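Long-range contact in vanadium-dependent haloperoxidase (Zobellia galactanivorans, PDB 4CIT), which probably acts as a vanadate-dependent iodoperoxidase, oxidising iodide with hydrogen peroxide at a bound vanadate ion: residues S216-Y228 with I326-I338. Residues are numbered along the deposited sequence; the frame is centred on the assembly and turned at random.
Sequences SAAQFKPVPPPAY and ISCWDEKYRSNLI
A217 CB, the methyl, sits 3.6 Å from I326 CG2, where an irregular, proline-rich loop begins its run along the C-terminal turns of helix 307-335, part of the helical PAP2-type core of this haloperoxidase. The loop enters through two overlapping type I beta turns, S216 to Q219 and A218 to K221. Between these turns and the helix lies one water: it donates to A217 O (2.7 Å), accepts from F220 N, and hydrogen-bonds S327 OG, which also bonds Q435 on helix 426-446.

Next, the loop packs on a salt-bridge network. D330 OD2 and E331 OE1 meet the R334 guanidinium at its edge, nearly in its plane, which fixes its rotation; NH1 and NH2 both go to D330 OD2, from the same face of the carboxylate, and NH1 also reaches E331 OE1 at 2.8 Å. Across this flat group K221 runs at about a right angle, its CD 3.4 Å above the plane of the R334 guanidinium and over its centre, while A218 CB packs against NH2. E331 CG, anti to its backbone N (chi1 -179°), lies against the P222 ring, 3.7 Å from P222 CG; the bend at chi2 (51°) then turns the carboxylate toward R334. K332, which this loop does not touch, hydrogen-bonds the vanadate through NZ.

P225 wedges into the corner at the helix end, its CG 4.0 Å from S335 CB and its CB 4.1 Å from L337 CD2. Past N336, where the helix breaks with positive phi, L337 and I338 face the loop. The last touch is Y228, whose ring CD1 meets I338 CG2 obliquely at 4.1 Å.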
loop_
_atom_site.group_PDB
_atom_site.type_symbol
_atom_site.label_atom_id
_atom_site.label_comp_id
_atom_site.label_asym_id
_atom_site.label_seq_id
_atom_site.Cartn_x
_atom_site.Cartn_y
_atom_site.Cartn_z
ATOM N N SER A 216 -6.910 -12.074 -12.743
ATOM C CA SER A 216 -7.669 -12.704 -11.663
ATOM C C SER A 216 -6.856 -12.619 -10.429
ATOM O O SER A 216 -5.662 -12.469 -10.521
ATOM C CB SER A 216 -8.017 -14.163 -11.918
ATOM O OG SER A 216 -6.870 -14.984 -11.779
ATOM N N ALA A 217 -7.525 -12.753 -9.290
ATOM C CA ALA A 217 -6.809 -12.659 -8.007
ATOM C C ALA A 217 -5.631 -13.609 -7.874
ATOM O O ALA A 217 -4.663 -13.320 -7.209
ATOM C CB ALA A 217 -7.774 -12.823 -6.846
ATOM N N ALA A 218 -5.800 -14.815 -8.402
ATOM C CA ALA A 218 -4.804 -15.865 -8.382
ATOM C C ALA A 218 -3.727 -15.871 -9.452
ATOM O O ALA A 218 -2.926 -16.806 -9.483
ATOM C CB ALA A 218 -5.508 -17.273 -8.378
ATOM N N GLN A 219 -3.588 -14.814 -10.223
ATOM C CA GLN A 219 -2.690 -14.770 -11.339
ATOM C C GLN A 219 -1.225 -15.020 -10.940
ATOM O O GLN A 219 -0.419 -15.560 -11.738
ATOM C CB GLN A 219 -2.871 -13.467 -12.088
ATOM C CG GLN A 219 -2.043 -13.390 -13.377
ATOM C CD GLN A 219 -2.244 -12.116 -14.093
ATOM O OE1 GLN A 219 -3.141 -11.364 -13.777
ATOM N NE2 GLN A 219 -1.354 -11.827 -15.044
ATOM N N PHE A 220 -0.864 -14.555 -9.758
ATOM C CA PHE A 220 0.463 -14.716 -9.265
ATOM C C PHE A 220 0.565 -15.657 -8.079
ATOM O O PHE A 220 1.488 -15.526 -7.221
ATOM C CB PHE A 220 1.029 -13.296 -8.980
ATOM C CG PHE A 220 1.301 -12.563 -10.269
ATOM C CD1 PHE A 220 2.413 -12.858 -11.040
ATOM C CD2 PHE A 220 0.357 -11.659 -10.749
ATOM C CE1 PHE A 220 2.597 -12.221 -12.286
ATOM C CE2 PHE A 220 0.498 -11.071 -11.991
ATOM C CZ PHE A 220 1.616 -11.368 -12.756
ATOM N N LYS A 221 -0.292 -16.638 -8.030
ATOM C CA LYS A 221 -0.240 -17.686 -6.984
ATOM C C LYS A 221 1.210 -18.267 -6.990
ATOM O O LYS A 221 1.640 -18.703 -8.063
ATOM C CB LYS A 221 -1.162 -18.814 -7.381
ATOM C CG LYS A 221 -1.109 -20.023 -6.467
ATOM C CD LYS A 221 -2.295 -20.962 -6.729
ATOM C CE LYS A 221 -2.198 -21.739 -8.017
ATOM N NZ LYS A 221 -0.920 -22.479 -8.088
ATOM N N PRO A 222 1.836 -18.385 -5.801
ATOM C CA PRO A 222 3.187 -18.879 -5.725
ATOM C C PRO A 222 3.185 -20.406 -5.627
ATOM O O PRO A 222 2.144 -21.055 -5.526
ATOM C CB PRO A 222 3.727 -18.270 -4.478
ATOM C CG PRO A 222 2.595 -18.064 -3.580
ATOM C CD PRO A 222 1.454 -17.754 -4.548
ATOM N N VAL A 223 4.383 -20.956 -5.568
ATOM C CA VAL A 223 4.506 -22.344 -5.164
ATOM C C VAL A 223 3.917 -22.529 -3.746
ATOM O O VAL A 223 3.844 -21.564 -2.941
ATOM C CB VAL A 223 5.982 -22.836 -5.213
ATOM C CG1 VAL A 223 6.579 -22.726 -6.629
ATOM C CG2 VAL A 223 6.851 -22.060 -4.283
ATOM N N PRO A 224 3.515 -23.778 -3.398
ATOM C CA PRO A 224 2.990 -23.953 -2.045
ATOM C C PRO A 224 4.090 -23.892 -1.010
ATOM O O PRO A 224 5.251 -24.124 -1.370
ATOM C CB PRO A 224 2.394 -25.346 -2.067
ATOM C CG PRO A 224 3.056 -26.063 -3.233
ATOM C CD PRO A 224 3.242 -24.964 -4.260
ATOM N N PRO A 225 3.759 -23.571 0.242
ATOM C CA PRO A 225 4.761 -23.572 1.278
ATOM C C PRO A 225 5.144 -25.017 1.620
ATOM O O PRO A 225 4.401 -25.958 1.384
ATOM C CB PRO A 225 4.033 -22.971 2.494
ATOM C CG PRO A 225 2.576 -23.273 2.287
ATOM C CD PRO A 225 2.366 -23.421 0.797
ATOM N N PRO A 226 6.283 -25.197 2.265
ATOM C CA PRO A 226 6.644 -26.496 2.747
ATOM C C PRO A 226 5.629 -27.094 3.656
ATOM O O PRO A 226 4.974 -26.379 4.438
ATOM C CB PRO A 226 7.979 -26.273 3.499
ATOM C CG PRO A 226 8.297 -24.865 3.385
ATOM C CD PRO A 226 7.309 -24.173 2.487
ATOM N N ALA A 227 5.417 -28.396 3.474
ATOM C CA ALA A 227 4.397 -29.100 4.299
ATOM C C ALA A 227 4.731 -28.992 5.800
ATOM O O ALA A 227 5.837 -29.257 6.201
ATOM C CB ALA A 227 4.324 -30.546 3.923
ATOM N N TYR A 228 3.757 -28.597 6.564
ATOM C CA TYR A 228 3.871 -28.627 8.015
ATOM C C TYR A 228 4.382 -30.035 8.455
ATOM O O TYR A 228 3.854 -31.140 8.065
ATOM C CB TYR A 228 2.534 -28.343 8.646
ATOM C CG TYR A 228 2.533 -28.521 10.140
ATOM C CD1 TYR A 228 2.954 -27.511 10.947
ATOM C CD2 TYR A 228 2.139 -29.694 10.744
ATOM C CE1 TYR A 228 2.923 -27.608 12.300
ATOM C CE2 TYR A 228 2.149 -29.801 12.145
ATOM C CZ TYR A 228 2.556 -28.709 12.899
ATOM O OH TYR A 228 2.651 -28.729 14.249
ATOM N N ILE A 326 -4.249 -8.066 -2.943
ATOM C CA ILE A 326 -5.185 -9.090 -3.378
ATOM C C ILE A 326 -4.455 -10.432 -3.648
ATOM O O ILE A 326 -4.884 -11.482 -3.180
ATOM C CB ILE A 326 -5.907 -8.646 -4.639
ATOM C CG1 ILE A 326 -6.798 -7.463 -4.221
ATOM C CG2 ILE A 326 -6.736 -9.791 -5.235
ATOM C CD1 ILE A 326 -7.515 -6.769 -5.372
ATOM N N SER A 327 -3.325 -10.346 -4.379
ATOM C CA SER A 327 -2.508 -11.533 -4.681
ATOM C C SER A 327 -2.011 -12.209 -3.380
ATOM O O SER A 327 -2.056 -13.446 -3.253
ATOM C CB SER A 327 -1.363 -11.116 -5.603
ATOM O OG SER A 327 -0.557 -12.221 -5.951
ATOM N N CYS A 328 -1.532 -11.423 -2.432
ATOM C CA CYS A 328 -0.975 -11.975 -1.221
ATOM C C CYS A 328 -2.053 -12.569 -0.324
ATOM O O CYS A 328 -1.930 -13.737 0.119
ATOM C CB CYS A 328 -0.221 -10.905 -0.501
ATOM S SG CYS A 328 0.461 -11.506 1.084
ATOM N N TRP A 329 -3.155 -11.851 -0.113
ATOM C CA TRP A 329 -4.290 -12.361 0.665
ATOM C C TRP A 329 -4.965 -13.612 0.035
ATOM O O TRP A 329 -5.421 -14.510 0.737
ATOM C CB TRP A 329 -5.311 -11.285 0.982
ATOM C CG TRP A 329 -5.200 -10.796 2.382
ATOM C CD1 TRP A 329 -6.139 -10.954 3.392
ATOM C CD2 TRP A 329 -4.055 -10.160 3.013
ATOM N NE1 TRP A 329 -5.652 -10.483 4.564
ATOM C CE2 TRP A 329 -4.392 -9.954 4.369
ATOM C CE3 TRP A 329 -2.820 -9.740 2.556
ATOM C CZ2 TRP A 329 -3.531 -9.338 5.252
ATOM C CZ3 TRP A 329 -1.965 -9.139 3.432
ATOM C CH2 TRP A 329 -2.292 -8.979 4.771
ATOM N N ASP A 330 -4.992 -13.681 -1.281
ATOM C CA ASP A 330 -5.389 -14.875 -2.041
ATOM C C ASP A 330 -4.582 -16.093 -1.578
ATOM O O ASP A 330 -5.131 -17.185 -1.277
ATOM C CB ASP A 330 -5.243 -14.667 -3.602
ATOM C CG ASP A 330 -5.679 -15.842 -4.391
ATOM O OD1 ASP A 330 -6.915 -16.158 -4.281
ATOM O OD2 ASP A 330 -4.823 -16.547 -4.985
ATOM N N GLU A 331 -3.261 -15.925 -1.526
ATOM C CA GLU A 331 -2.448 -17.032 -1.102
ATOM C C GLU A 331 -2.585 -17.299 0.398
ATOM O O GLU A 331 -2.601 -18.499 0.863
ATOM C CB GLU A 331 -0.978 -16.772 -1.401
ATOM C CG GLU A 331 -0.029 -17.917 -1.014
ATOM C CD GLU A 331 -0.454 -19.250 -1.549
ATOM O OE1 GLU A 331 -1.065 -19.354 -2.630
ATOM O OE2 GLU A 331 -0.246 -20.280 -0.837
ATOM N N LYS A 332 -2.665 -16.236 1.179
ATOM C CA LYS A 332 -2.729 -16.478 2.642
ATOM C C LYS A 332 -3.853 -17.447 3.022
ATOM O O LYS A 332 -3.689 -18.285 3.927
ATOM C CB LYS A 332 -2.895 -15.166 3.460
ATOM C CG LYS A 332 -1.663 -14.325 3.556
ATOM C CD LYS A 332 -1.819 -13.000 4.337
ATOM C CE LYS A 332 -0.528 -12.284 4.613
ATOM N NZ LYS A 332 0.491 -13.115 5.324
ATOM N N TYR A 333 -5.028 -17.202 2.447
ATOM C CA TYR A 333 -6.229 -17.938 2.766
ATOM C C TYR A 333 -6.375 -19.218 1.929
ATOM O O TYR A 333 -7.148 -20.063 2.275
ATOM C CB TYR A 333 -7.485 -17.017 2.860
ATOM C CG TYR A 333 -7.441 -16.157 4.033
ATOM C CD1 TYR A 333 -7.886 -16.571 5.277
ATOM C CD2 TYR A 333 -6.928 -14.869 3.949
ATOM C CE1 TYR A 333 -7.800 -15.783 6.378
ATOM C CE2 TYR A 333 -6.824 -14.078 5.051
ATOM C CZ TYR A 333 -7.272 -14.506 6.310
ATOM O OH TYR A 333 -7.250 -13.665 7.388
ATOM N N ARG A 334 -5.534 -19.423 0.929
ATOM C CA ARG A 334 -5.402 -20.718 0.252
ATOM C C ARG A 334 -4.592 -21.652 1.117
ATOM O O ARG A 334 -5.029 -22.775 1.400
ATOM C CB ARG A 334 -4.799 -20.558 -1.141
ATOM C CG ARG A 334 -4.351 -21.856 -1.843
ATOM C CD ARG A 334 -3.694 -21.719 -3.211
ATOM N NE ARG A 334 -4.601 -21.021 -4.081
ATOM C CZ ARG A 334 -4.527 -19.730 -4.374
ATOM N NH1 ARG A 334 -3.503 -18.942 -4.003
ATOM N NH2 ARG A 334 -5.486 -19.231 -5.120
ATOM N N SER A 335 -3.409 -21.241 1.551
ATOM C CA SER A 335 -2.489 -22.109 2.284
ATOM C C SER A 335 -2.851 -22.157 3.818
ATOM O O SER A 335 -2.593 -23.166 4.496
ATOM C CB SER A 335 -1.050 -21.676 2.033
ATOM O OG SER A 335 -0.829 -20.354 2.411
ATOM N N ASN A 336 -3.402 -21.045 4.316
ATOM C CA ASN A 336 -3.887 -20.920 5.668
ATOM C C ASN A 336 -2.921 -21.541 6.693
ATOM O O ASN A 336 -3.272 -22.443 7.444
ATOM C CB ASN A 336 -5.274 -21.550 5.747
ATOM C CG ASN A 336 -5.978 -21.251 7.052
ATOM O OD1 ASN A 336 -5.908 -20.161 7.600
ATOM N ND2 ASN A 336 -6.710 -22.226 7.525
ATOM N N LEU A 337 -1.690 -21.042 6.667
ATOM C CA LEU A 337 -0.561 -21.603 7.415
ATOM C C LEU A 337 -0.358 -21.014 8.768
ATOM O O LEU A 337 -0.330 -19.808 8.946
ATOM C CB LEU A 337 0.693 -21.434 6.576
ATOM C CG LEU A 337 1.932 -22.194 7.079
ATOM C CD1 LEU A 337 1.782 -23.735 7.050
ATOM C CD2 LEU A 337 3.169 -21.737 6.257
ATOM N N ILE A 338 -0.105 -21.905 9.738
ATOM C CA ILE A 338 0.185 -21.538 11.110
ATOM C C ILE A 338 1.432 -20.665 11.261
ATOM O O ILE A 338 2.406 -20.836 10.521
ATOM C CB ILE A 338 0.355 -22.891 11.858
ATOM C CG1 ILE A 338 0.265 -22.724 13.372
ATOM C CG2 ILE A 338 1.618 -23.612 11.393
ATOM C CD1 ILE A 338 -0.085 -24.103 14.026
HETATM O O HOH W 1 -2.053 -14.034 -7.243
#